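Methylmalonate-semialdehyde dehydrogenase (PDB 4ZZ7) probably catalyses the NAD- and coenzyme A-dependent oxidation of methylmalonate semialdehyde to propionyl-CoA, with loss of carbon dioxide. Local coordinates at residues V367-V375 and G388-V396; D407-F418 and I432-P442. One frame throughout, in Å; residues are numbered along the deposited sequence.

Contact 1: residues V367-V375 and G388-V396; sequences VGGTLIDHV and GPVLQVVRV
D373 and R395 meet in a side-on salt bridge at the C-terminal end of two parallel strands, 370-373 and 390-396. NE of R395 reaches OD1 of D373 at 3.0 Å and NH1 reaches OD2 at 3.1 Å, so each carboxylate oxygen receives its own nitrogen; the two planes are nonetheless turned 40° apart. At chi1 -168° CG of D373 stands opposite the backbone N, and the carboxylate reaches the arginine from there. CD2 and NE2 of the H374 ring come near NE of R395, the ring and guanidinium planes 21° apart, and ND1 is bonded to T348.

Toward the N-terminal ends from this pair the strands are joined by an alternating ladder: T370 N to P389 O, L391 N to T370 O (3.0 Å), I372 N to L391 O (2.9 Å) and V393 N to I372 O. L371 CD2 packs on V393 CG1 at 3.6 Å on the face that carries D373, against helix 296-308. I372 CD1 meets V390 CG1 at 3.8 Å on the other face, where helix 329-344 lies. With helix 380-383 between them, the strands form a beta-alpha-beta unit of the aldehyde dehydrogenase fold.

D298 takes NH2 of R395 in a second salt bridge. The arginine's positive charge would favour ionised D373, while the grip of two carboxylates probably limits rotation of the guanidinium.

Contact 2: residues D407-F418 and I432-P442; sequences DAHEYGNGTCIF and IQVGMVGINIP. With NAD (nicotinamide-adenine-dinucleotide), chain M.
T415 presses its methyl against V434, CG2 to CG2 at 3.4 Å, the two side chains crossing at about a right angle. Its OG1 is anti to the backbone N (chi1 -172°), which sends the hydroxyl to H255 O and leaves CG2 for the valine. I417, on the same face, runs alongside I439, with CG2 3.7 Å from CD1 of that residue; F428 of helix 422-431 packs on both T415 and I417.

On the opposite face C416 turns its CB toward I441 O, while its sulfur lies over the centre of the F418 ring. That ring approaches P442 obliquely, CZ to CB at 4.2 Å, next to helix 264-276. N440 brings OD1 against CA of F418 and its own CA against the ring, with its ND2 bonded to T419 O and to R483 O of the second subunit. At the other end, OD1 of D407 accepts a hydrogen bond from Q433 N on its syn side (2.9 Å), tying helix 399-408 to the inverse gamma turn centred on Q433.

N413 and M436 run alongside each other in the same direction, and the methionine bends at chi3 (-74°) to bring CE 3.5 Å from OD1 of N413. The asparagine ND2 bonds to C283 O and makes a weak bond to the carboxamide oxygen O7N of the nicotinamide of NAD at 3.1 Å.

Backbone bonds such as T415 N to M436 O (2.9 Å) and N440 N to I417 O (2.7 Å) complete the parallel pairing of a beta-alpha-beta unit through helix 422-431; N413, just before strand 414-418, places its side chain at the nicotinamide end of the cofactor pocket of this aldehyde dehydrogenase fold.

In the fold
Contacts 1 and 2 both join parallel strands of one mixed sheet, each within a beta-alpha-beta unit, and they follow in series along the chain: strand 390-396 leads into helix 399-408, where contact 2 begins. Their centres are about 17 Å apart and their nearest atoms about 8 Å, so they do not touch. Both are largely buried, yet contact 1 ends in a charged cluster that includes the exposed H374, and no other chain reaches it. Contact 2 has no salt bridge between its segments; it relies on apolar packing, backbone pairing and one carboxylate-to-backbone bond, reaches NAD, and continues the sheet into the second subunit through strand 436-439.

Contact 1: residues V367-V375 and G388-V396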
loop_
_atom_site.group_PDB
_atom_site.type_symbol
_atom_site.label_atom_id
_atom_site.label_comp_id
_atom_site.label_asym_id
_atom_site.label_seq_id
_atom_site.Cartn_x
_atom_site.Cartn_y
_atom_site.Cartn_z
ATOM N N VAL A 367 -41.287 22.144 6.224
ATOM C CA VAL A 367 -40.824 22.720 7.492
ATOM C C VAL A 367 -39.735 23.747 7.189
ATOM O O VAL A 367 -38.804 23.494 6.420
ATOM C CB VAL A 367 -40.243 21.662 8.456
ATOM C CG1 VAL A 367 -39.764 22.314 9.751
ATOM C CG2 VAL A 367 -41.269 20.566 8.755
ATOM N N GLY A 368 -39.857 24.912 7.805
ATOM C CA GLY A 368 -38.932 25.991 7.530
ATOM C C GLY A 368 -37.725 25.877 8.416
ATOM O O GLY A 368 -37.763 25.223 9.449
ATOM N N GLY A 369 -36.655 26.542 8.026
ATOM C CA GLY A 369 -35.412 26.496 8.789
ATOM C C GLY A 369 -35.599 27.111 10.163
ATOM O O GLY A 369 -35.972 28.267 10.269
ATOM N N THR A 370 -35.355 26.330 11.210
ATOM C CA THR A 370 -35.562 26.775 12.584
ATOM C C THR A 370 -34.250 26.802 13.368
ATOM O O THR A 370 -33.381 25.974 13.138
ATOM C CB THR A 370 -36.608 25.898 13.327
ATOM O OG1 THR A 370 -35.956 24.868 14.064
ATOM C CG2 THR A 370 -37.584 25.279 12.381
ATOM N N LEU A 371 -34.142 27.747 14.301
ATOM C CA LEU A 371 -32.998 27.868 15.207
ATOM C C LEU A 371 -33.512 27.736 16.625
ATOM O O LEU A 371 -34.443 28.448 16.991
ATOM C CB LEU A 371 -32.343 29.224 15.049
ATOM C CG LEU A 371 -30.838 29.283 15.281
ATOM C CD1 LEU A 371 -30.353 30.718 15.215
ATOM C CD2 LEU A 371 -30.453 28.702 16.623
ATOM N N ILE A 372 -32.937 26.819 17.407
ATOM C CA ILE A 372 -33.270 26.663 18.839
ATOM C C ILE A 372 -32.034 27.077 19.642
ATOM O O ILE A 372 -30.928 26.741 19.255
ATOM C CB ILE A 372 -33.687 25.226 19.180
ATOM C CG1 ILE A 372 -34.828 24.791 18.262
ATOM C CG2 ILE A 372 -34.154 25.162 20.615
ATOM C CD1 ILE A 372 -35.276 23.352 18.427
ATOM N N ASP A 373 -32.208 27.821 20.730
ATOM C CA ASP A 373 -31.067 28.301 21.537
ATOM C C ASP A 373 -31.280 27.830 22.976
ATOM O O ASP A 373 -32.394 27.451 23.358
ATOM C CB ASP A 373 -30.928 29.840 21.412
ATOM C CG ASP A 373 -29.588 30.415 21.985
ATOM O OD1 ASP A 373 -28.616 29.685 22.268
ATOM O OD2 ASP A 373 -29.514 31.649 22.161
ATOM N N HIS A 374 -30.190 27.791 23.745
ATOM C CA HIS A 374 -30.199 27.354 25.164
ATOM C C HIS A 374 -30.735 25.933 25.334
ATOM O O HIS A 374 -31.601 25.679 26.183
ATOM C CB HIS A 374 -30.991 28.334 26.046
ATOM C CG HIS A 374 -30.544 29.752 25.904
ATOM N ND1 HIS A 374 -31.311 30.715 25.280
ATOM C CD2 HIS A 374 -29.392 30.364 26.269
ATOM C CE1 HIS A 374 -30.657 31.864 25.282
ATOM N NE2 HIS A 374 -29.487 31.676 25.870
ATOM N N VAL A 375 -30.216 25.013 24.521
ATOM C CA VAL A 375 -30.635 23.615 24.598
ATOM C C VAL A 375 -29.682 22.943 25.560
ATOM O O VAL A 375 -28.533 23.389 25.712
ATOM C CB VAL A 375 -30.690 22.883 23.223
ATOM C CG1 VAL A 375 -31.233 23.783 22.127
ATOM C CG2 VAL A 375 -29.339 22.351 22.817
ATOM N N GLY A 388 -34.444 16.994 10.436
ATOM C CA GLY A 388 -35.202 18.038 9.761
ATOM C C GLY A 388 -34.394 19.323 9.774
ATOM O O GLY A 388 -33.317 19.371 10.355
ATOM N N PRO A 389 -34.920 20.386 9.159
ATOM C CA PRO A 389 -34.162 21.631 9.032
ATOM C C PRO A 389 -34.081 22.424 10.353
ATOM O O PRO A 389 -34.699 23.475 10.484
ATOM C CB PRO A 389 -34.931 22.392 7.936
ATOM C CG PRO A 389 -36.326 21.889 8.030
ATOM C CD PRO A 389 -36.284 20.508 8.616
ATOM N N VAL A 390 -33.310 21.920 11.318
ATOM C CA VAL A 390 -33.307 22.470 12.675
ATOM C C VAL A 390 -31.878 22.552 13.168
ATOM O O VAL A 390 -31.183 21.549 13.185
ATOM C CB VAL A 390 -34.139 21.580 13.640
ATOM C CG1 VAL A 390 -34.134 22.116 15.069
ATOM C CG2 VAL A 390 -35.574 21.419 13.143
ATOM N N LEU A 391 -31.456 23.737 13.590
ATOM C CA LEU A 391 -30.150 23.912 14.201
ATOM C C LEU A 391 -30.273 24.255 15.687
ATOM O O LEU A 391 -30.837 25.276 16.034
ATOM C CB LEU A 391 -29.407 25.032 13.505
ATOM C CG LEU A 391 -27.873 24.948 13.451
ATOM C CD1 LEU A 391 -27.294 26.344 13.230
ATOM C CD2 LEU A 391 -27.221 24.294 14.666
ATOM N N GLN A 392 -29.736 23.384 16.546
ATOM C CA GLN A 392 -29.665 23.585 18.012
ATOM C C GLN A 392 -28.308 24.152 18.426
ATOM O O GLN A 392 -27.278 23.768 17.884
ATOM C CB GLN A 392 -29.916 22.260 18.740
ATOM C CG GLN A 392 -31.369 21.840 18.697
ATOM C CD GLN A 392 -31.601 20.372 18.994
ATOM O OE1 GLN A 392 -30.954 19.504 18.424
ATOM N NE2 GLN A 392 -32.566 20.089 19.855
ATOM N N VAL A 393 -28.293 25.061 19.391
ATOM C CA VAL A 393 -27.014 25.633 19.881
ATOM C C VAL A 393 -26.906 25.500 21.394
ATOM O O VAL A 393 -27.740 26.015 22.126
ATOM C CB VAL A 393 -26.762 27.082 19.401
ATOM C CG1 VAL A 393 -28.066 27.802 19.222
ATOM C CG2 VAL A 393 -25.854 27.867 20.336
ATOM N N VAL A 394 -25.886 24.764 21.822
ATOM C CA VAL A 394 -25.565 24.571 23.213
ATOM C C VAL A 394 -24.440 25.537 23.554
ATOM O O VAL A 394 -23.578 25.831 22.723
ATOM C CB VAL A 394 -25.083 23.126 23.491
ATOM C CG1 VAL A 394 -24.656 22.941 24.951
ATOM C CG2 VAL A 394 -26.170 22.119 23.136
ATOM N N ARG A 395 -24.465 26.018 24.795
ATOM C CA ARG A 395 -23.431 26.886 25.329
ATOM C C ARG A 395 -22.674 26.093 26.397
ATOM O O ARG A 395 -23.278 25.335 27.152
ATOM C CB ARG A 395 -24.070 28.174 25.865
ATOM C CG ARG A 395 -24.694 29.035 24.756
ATOM C CD ARG A 395 -25.905 29.847 25.210
ATOM N NE ARG A 395 -26.481 30.645 24.121
ATOM C CZ ARG A 395 -25.992 31.808 23.682
ATOM N NH1 ARG A 395 -26.592 32.457 22.687
ATOM N NH2 ARG A 395 -24.920 32.338 24.230
ATOM N N VAL A 396 -21.352 26.209 26.391
ATOM C CA VAL A 396 -20.479 25.587 27.394
ATOM C C VAL A 396 -19.305 26.532 27.745
ATOM O O VAL A 396 -18.997 27.502 27.036
ATOM C CB VAL A 396 -19.906 24.191 26.972
ATOM C CG1 VAL A 396 -20.993 23.153 26.751
ATOM C CG2 VAL A 396 -19.046 24.296 25.728
#

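Contact 2: residues D407-F418 and I432-P442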
loop_
_atom_site.group_PDB
_atom_site.type_symbol
_atom_site.label_atom_id
_atom_site.label_comp_id
_atom_site.label_asym_id
_atom_site.label_seq_id
_atom_site.Cartn_x
_atom_site.Cartn_y
_atom_site.Cartn_z
ATOM N N ASP A 407 -18.607 13.274 23.032
ATOM C CA ASP A 407 -18.249 11.882 23.364
ATOM C C ASP A 407 -19.329 11.177 24.179
ATOM O O ASP A 407 -19.494 9.964 24.081
ATOM C CB ASP A 407 -16.944 11.816 24.167
ATOM C CG ASP A 407 -15.733 12.227 23.369
ATOM O OD1 ASP A 407 -15.716 12.034 22.134
ATOM O OD2 ASP A 407 -14.795 12.758 23.993
ATOM N N ALA A 408 -20.037 11.936 25.013
ATOM C CA ALA A 408 -21.144 11.407 25.829
ATOM C C ALA A 408 -22.315 10.933 24.977
ATOM O O ALA A 408 -22.974 9.969 25.336
ATOM C CB ALA A 408 -21.630 12.454 26.825
ATOM N N HIS A 409 -22.558 11.604 23.851
ATOM C CA HIS A 409 -23.718 11.326 23.004
ATOM C C HIS A 409 -23.749 9.892 22.482
ATOM O O HIS A 409 -22.721 9.232 22.335
ATOM C CB HIS A 409 -23.796 12.305 21.821
ATOM C CG HIS A 409 -25.188 12.524 21.335
ATOM N ND1 HIS A 409 -25.810 11.669 20.456
ATOM C CD2 HIS A 409 -26.106 13.466 21.654
ATOM C CE1 HIS A 409 -27.044 12.078 20.236
ATOM N NE2 HIS A 409 -27.249 13.170 20.947
ATOM N N GLU A 410 -24.953 9.413 22.217
ATOM C CA GLU A 410 -25.137 8.066 21.681
ATOM C C GLU A 410 -24.320 7.884 20.388
ATOM O O GLU A 410 -23.447 6.997 20.303
ATOM C CB GLU A 410 -26.640 7.789 21.462
ATOM C CG GLU A 410 -27.022 6.336 21.169
ATOM C CD GLU A 410 -28.495 6.176 20.785
ATOM O OE1 GLU A 410 -29.290 7.125 21.056
ATOM O OE2 GLU A 410 -28.853 5.110 20.202
ATOM N N TYR A 411 -24.611 8.751 19.417
ATOM C CA TYR A 411 -23.961 8.779 18.111
ATOM C C TYR A 411 -22.544 9.407 18.072
ATOM O O TYR A 411 -22.150 10.190 18.937
ATOM C CB TYR A 411 -24.859 9.520 17.124
ATOM C CG TYR A 411 -26.286 9.000 17.033
ATOM C CD1 TYR A 411 -26.567 7.633 16.842
ATOM C CD2 TYR A 411 -27.367 9.870 17.119
ATOM C CE1 TYR A 411 -27.884 7.168 16.755
ATOM C CE2 TYR A 411 -28.678 9.406 17.027
ATOM C CZ TYR A 411 -28.930 8.060 16.847
ATOM O OH TYR A 411 -30.224 7.632 16.734
ATOM N N GLY A 412 -21.785 9.030 17.049
ATOM C CA GLY A 412 -20.484 9.635 16.768
ATOM C C GLY A 412 -20.161 9.561 15.280
ATOM O O GLY A 412 -19.074 9.121 14.902
ATOM N N ASN A 413 -21.109 9.995 14.441
ATOM C CA ASN A 413 -20.985 9.861 12.988
ATOM C C ASN A 413 -20.005 10.885 12.464
ATOM O O ASN A 413 -18.969 10.513 11.938
ATOM C CB ASN A 413 -22.343 9.986 12.280
ATOM C CG ASN A 413 -22.432 9.164 10.991
ATOM O OD1 ASN A 413 -21.718 8.195 10.808
ATOM N ND2 ASN A 413 -23.343 9.537 10.107
ATOM N N GLY A 414 -20.305 12.167 12.666
ATOM C CA GLY A 414 -19.482 13.263 12.142
ATOM C C GLY A 414 -19.452 14.467 13.068
ATOM O O GLY A 414 -20.415 14.724 13.777
ATOM N N THR A 415 -18.352 15.215 13.055
ATOM C CA THR A 415 -18.205 16.394 13.885
ATOM C C THR A 415 -17.339 17.413 13.177
ATOM O O THR A 415 -16.640 17.063 12.214
ATOM C CB THR A 415 -17.538 16.059 15.215
ATOM O OG1 THR A 415 -17.574 17.210 16.069
ATOM C CG2 THR A 415 -16.078 15.637 15.023
ATOM N N CYS A 416 -17.374 18.664 13.660
ATOM C CA CYS A 416 -16.517 19.746 13.139
ATOM C C CYS A 416 -16.023 20.634 14.277
ATOM O O CYS A 416 -16.640 20.707 15.326
ATOM C CB CYS A 416 -17.236 20.606 12.078
ATOM S SG CYS A 416 -16.399 22.189 11.606
ATOM N N ILE A 417 -14.902 21.302 14.052
ATOM C CA ILE A 417 -14.473 22.357 14.929
ATOM C C ILE A 417 -14.148 23.579 14.085
ATOM O O ILE A 417 -13.450 23.453 13.081
ATOM C CB ILE A 417 -13.263 21.942 15.785
ATOM C CG1 ILE A 417 -12.898 23.068 16.752
ATOM C CG2 ILE A 417 -12.058 21.565 14.929
ATOM C CD1 ILE A 417 -11.976 22.630 17.860
ATOM N N PHE A 418 -14.663 24.746 14.477
ATOM C CA PHE A 418 -14.275 25.996 13.865
ATOM C C PHE A 418 -13.213 26.636 14.743
ATOM O O PHE A 418 -13.479 26.963 15.892
ATOM C CB PHE A 418 -15.471 26.892 13.730
ATOM C CG PHE A 418 -16.506 26.359 12.807
ATOM C CD1 PHE A 418 -16.299 26.373 11.446
ATOM C CD2 PHE A 418 -17.684 25.853 13.291
ATOM C CE1 PHE A 418 -17.264 25.890 10.582
ATOM C CE2 PHE A 418 -18.652 25.373 12.442
ATOM C CZ PHE A 418 -18.443 25.384 11.084
ATOM N N ILE A 432 -11.223 13.206 19.620
ATOM C CA ILE A 432 -12.706 13.173 19.526
ATOM C C ILE A 432 -13.219 11.806 19.085
ATOM O O ILE A 432 -12.693 11.223 18.149
ATOM C CB ILE A 432 -13.285 14.298 18.631
ATOM C CG1 ILE A 432 -14.801 14.440 18.837
ATOM C CG2 ILE A 432 -12.956 14.096 17.160
ATOM C CD1 ILE A 432 -15.182 15.213 20.096
ATOM N N GLN A 433 -14.251 11.304 19.759
ATOM C CA GLN A 433 -14.728 9.938 19.541
ATOM C C GLN A 433 -15.818 9.870 18.481
ATOM O O GLN A 433 -16.904 9.355 18.744
ATOM C CB GLN A 433 -15.240 9.333 20.849
ATOM C CG GLN A 433 -14.198 9.237 21.953
ATOM C CD GLN A 433 -13.025 8.322 21.586
ATOM O OE1 GLN A 433 -13.213 7.121 21.325
ATOM N NE2 GLN A 433 -11.809 8.879 21.562
ATOM N N VAL A 434 -15.532 10.419 17.294
ATOM C CA VAL A 434 -16.387 10.268 16.106
ATOM C C VAL A 434 -15.541 9.915 14.876
ATOM O O VAL A 434 -14.373 10.282 14.770
ATOM C CB VAL A 434 -17.301 11.507 15.848
ATOM C CG1 VAL A 434 -17.430 12.361 17.090
ATOM C CG2 VAL A 434 -16.812 12.370 14.695
ATOM N N GLY A 435 -16.167 9.229 13.935
ATOM C CA GLY A 435 -15.480 8.677 12.771
ATOM C C GLY A 435 -14.985 9.687 11.750
ATOM O O GLY A 435 -13.903 9.553 11.200
ATOM N N MET A 436 -15.796 10.689 11.470
ATOM C CA MET A 436 -15.438 11.695 10.483
ATOM C C MET A 436 -15.385 13.095 11.097
ATOM O O MET A 436 -16.387 13.631 11.533
ATOM C CB MET A 436 -16.428 11.629 9.329
ATOM C CG MET A 436 -16.356 10.323 8.567
ATOM S SD MET A 436 -17.896 9.854 7.785
ATOM C CE MET A 436 -18.870 9.325 9.178
ATOM N N VAL A 437 -14.194 13.670 11.089
ATOM C CA VAL A 437 -13.868 14.892 11.776
ATOM C C VAL A 437 -13.570 15.967 10.758
ATOM O O VAL A 437 -12.829 15.728 9.791
ATOM C CB VAL A 437 -12.586 14.684 12.571
ATOM C CG1 VAL A 437 -12.208 15.927 13.335
ATOM C CG2 VAL A 437 -12.736 13.509 13.509
ATOM N N GLY A 438 -14.119 17.156 10.988
ATOM C CA GLY A 438 -13.846 18.315 10.141
ATOM C C GLY A 438 -13.096 19.405 10.901
ATOM O O GLY A 438 -13.320 19.579 12.091
ATOM N N ILE A 439 -12.190 20.110 10.220
ATOM C CA ILE A 439 -11.554 21.317 10.749
ATOM C C ILE A 439 -12.072 22.428 9.849
ATOM O O ILE A 439 -11.765 22.442 8.668
ATOM C CB ILE A 439 -10.015 21.235 10.687
ATOM C CG1 ILE A 439 -9.496 19.920 11.268
ATOM C CG2 ILE A 439 -9.349 22.391 11.404
ATOM C CD1 ILE A 439 -9.804 19.684 12.725
ATOM N N ASN A 440 -12.905 23.311 10.398
ATOM C CA ASN A 440 -13.592 24.361 9.640
ATOM C C ASN A 440 -14.362 23.877 8.405
ATOM O O ASN A 440 -14.564 24.634 7.458
ATOM C CB ASN A 440 -12.588 25.439 9.247
ATOM C CG ASN A 440 -11.865 26.037 10.453
ATOM O OD1 ASN A 440 -12.445 26.788 11.229
ATOM N ND2 ASN A 440 -10.600 25.728 10.595
ATOM N N ILE A 441 -14.787 22.611 8.449
ATOM C CA ILE A 441 -15.626 21.973 7.435
ATOM C C ILE A 441 -16.771 21.333 8.214
ATOM O O ILE A 441 -16.591 20.293 8.811
ATOM C CB ILE A 441 -14.920 20.810 6.692
ATOM C CG1 ILE A 441 -13.666 21.253 5.947
ATOM C CG2 ILE A 441 -15.891 20.141 5.711
ATOM C CD1 ILE A 441 -13.966 21.998 4.662
ATOM N N PRO A 442 -17.964 21.937 8.209
ATOM C CA PRO A 442 -19.091 21.333 8.930
ATOM C C PRO A 442 -19.578 19.981 8.347
ATOM O O PRO A 442 -20.203 19.203 9.057
ATOM C CB PRO A 442 -20.171 22.390 8.776
ATOM C CG PRO A 442 -19.899 23.022 7.453
ATOM C CD PRO A 442 -18.403 23.037 7.314
HETATM P PA NAD M . -34.599 3.323 7.832
HETATM O O1A NAD M . -36.117 3.234 7.962
HETATM O O2A NAD M . -33.683 3.141 9.030
HETATM O O5B NAD M . -34.115 2.203 6.761
HETATM C C5B NAD M . -34.053 2.426 5.344
HETATM C C4B NAD M . -34.143 1.115 4.564
HETATM O O4B NAD M . -34.415 0.021 5.445
HETATM C C3B NAD M . -35.257 1.096 3.522
HETATM O O3B NAD M . -34.740 0.493 2.333
HETATM C C2B NAD M . -36.394 0.308 4.169
HETATM O O2B NAD M . -37.195 -0.535 3.336
HETATM C C1B NAD M . -35.681 -0.587 5.167
HETATM N N9A NAD M . -36.466 -0.791 6.421
HETATM C C8A NAD M . -37.198 0.153 7.081
HETATM N N7A NAD M . -37.760 -0.372 8.190
HETATM C C5A NAD M . -37.399 -1.677 8.261
HETATM C C6A NAD M . -37.665 -2.813 9.192
HETATM N N6A NAD M . -38.442 -2.623 10.279
HETATM N N1A NAD M . -37.099 -4.018 8.912
HETATM C C2A NAD M . -36.316 -4.208 7.807
HETATM N N3A NAD M . -36.022 -3.233 6.921
HETATM C C4A NAD M . -36.533 -1.967 7.088
HETATM O O3 NAD M . -34.209 4.744 7.113
HETATM P PN NAD M . -35.168 5.819 6.331
HETATM O O1N NAD M . -35.626 5.268 4.977
HETATM O O2N NAD M . -36.193 6.497 7.250
HETATM O O5D NAD M . -33.984 6.874 6.085
HETATM C C5D NAD M . -33.555 7.742 7.148
HETATM C C4D NAD M . -32.333 7.252 7.952
HETATM O O4D NAD M . -31.103 7.150 7.198
HETATM C C3D NAD M . -32.019 8.227 9.099
HETATM O O3D NAD M . -32.449 7.693 10.355
HETATM C C2D NAD M . -30.502 8.476 9.070
HETATM O O2D NAD M . -29.914 8.365 10.371
HETATM C C1D NAD M . -30.014 7.415 8.100
HETATM N N1N NAD M . -28.792 7.741 7.373
HETATM C C2N NAD M . -27.654 7.203 7.831
HETATM C C3N NAD M . -26.445 7.449 7.188
HETATM C C7N NAD M . -25.128 6.898 7.680
HETATM O O7N NAD M . -24.709 7.045 8.834
HETATM N N7N NAD M . -24.393 6.271 6.779
HETATM C C4N NAD M . -26.443 8.234 6.040
HETATM C C5N NAD M . -27.630 8.779 5.568
HETATM C C6N NAD M . -28.811 8.510 6.263
#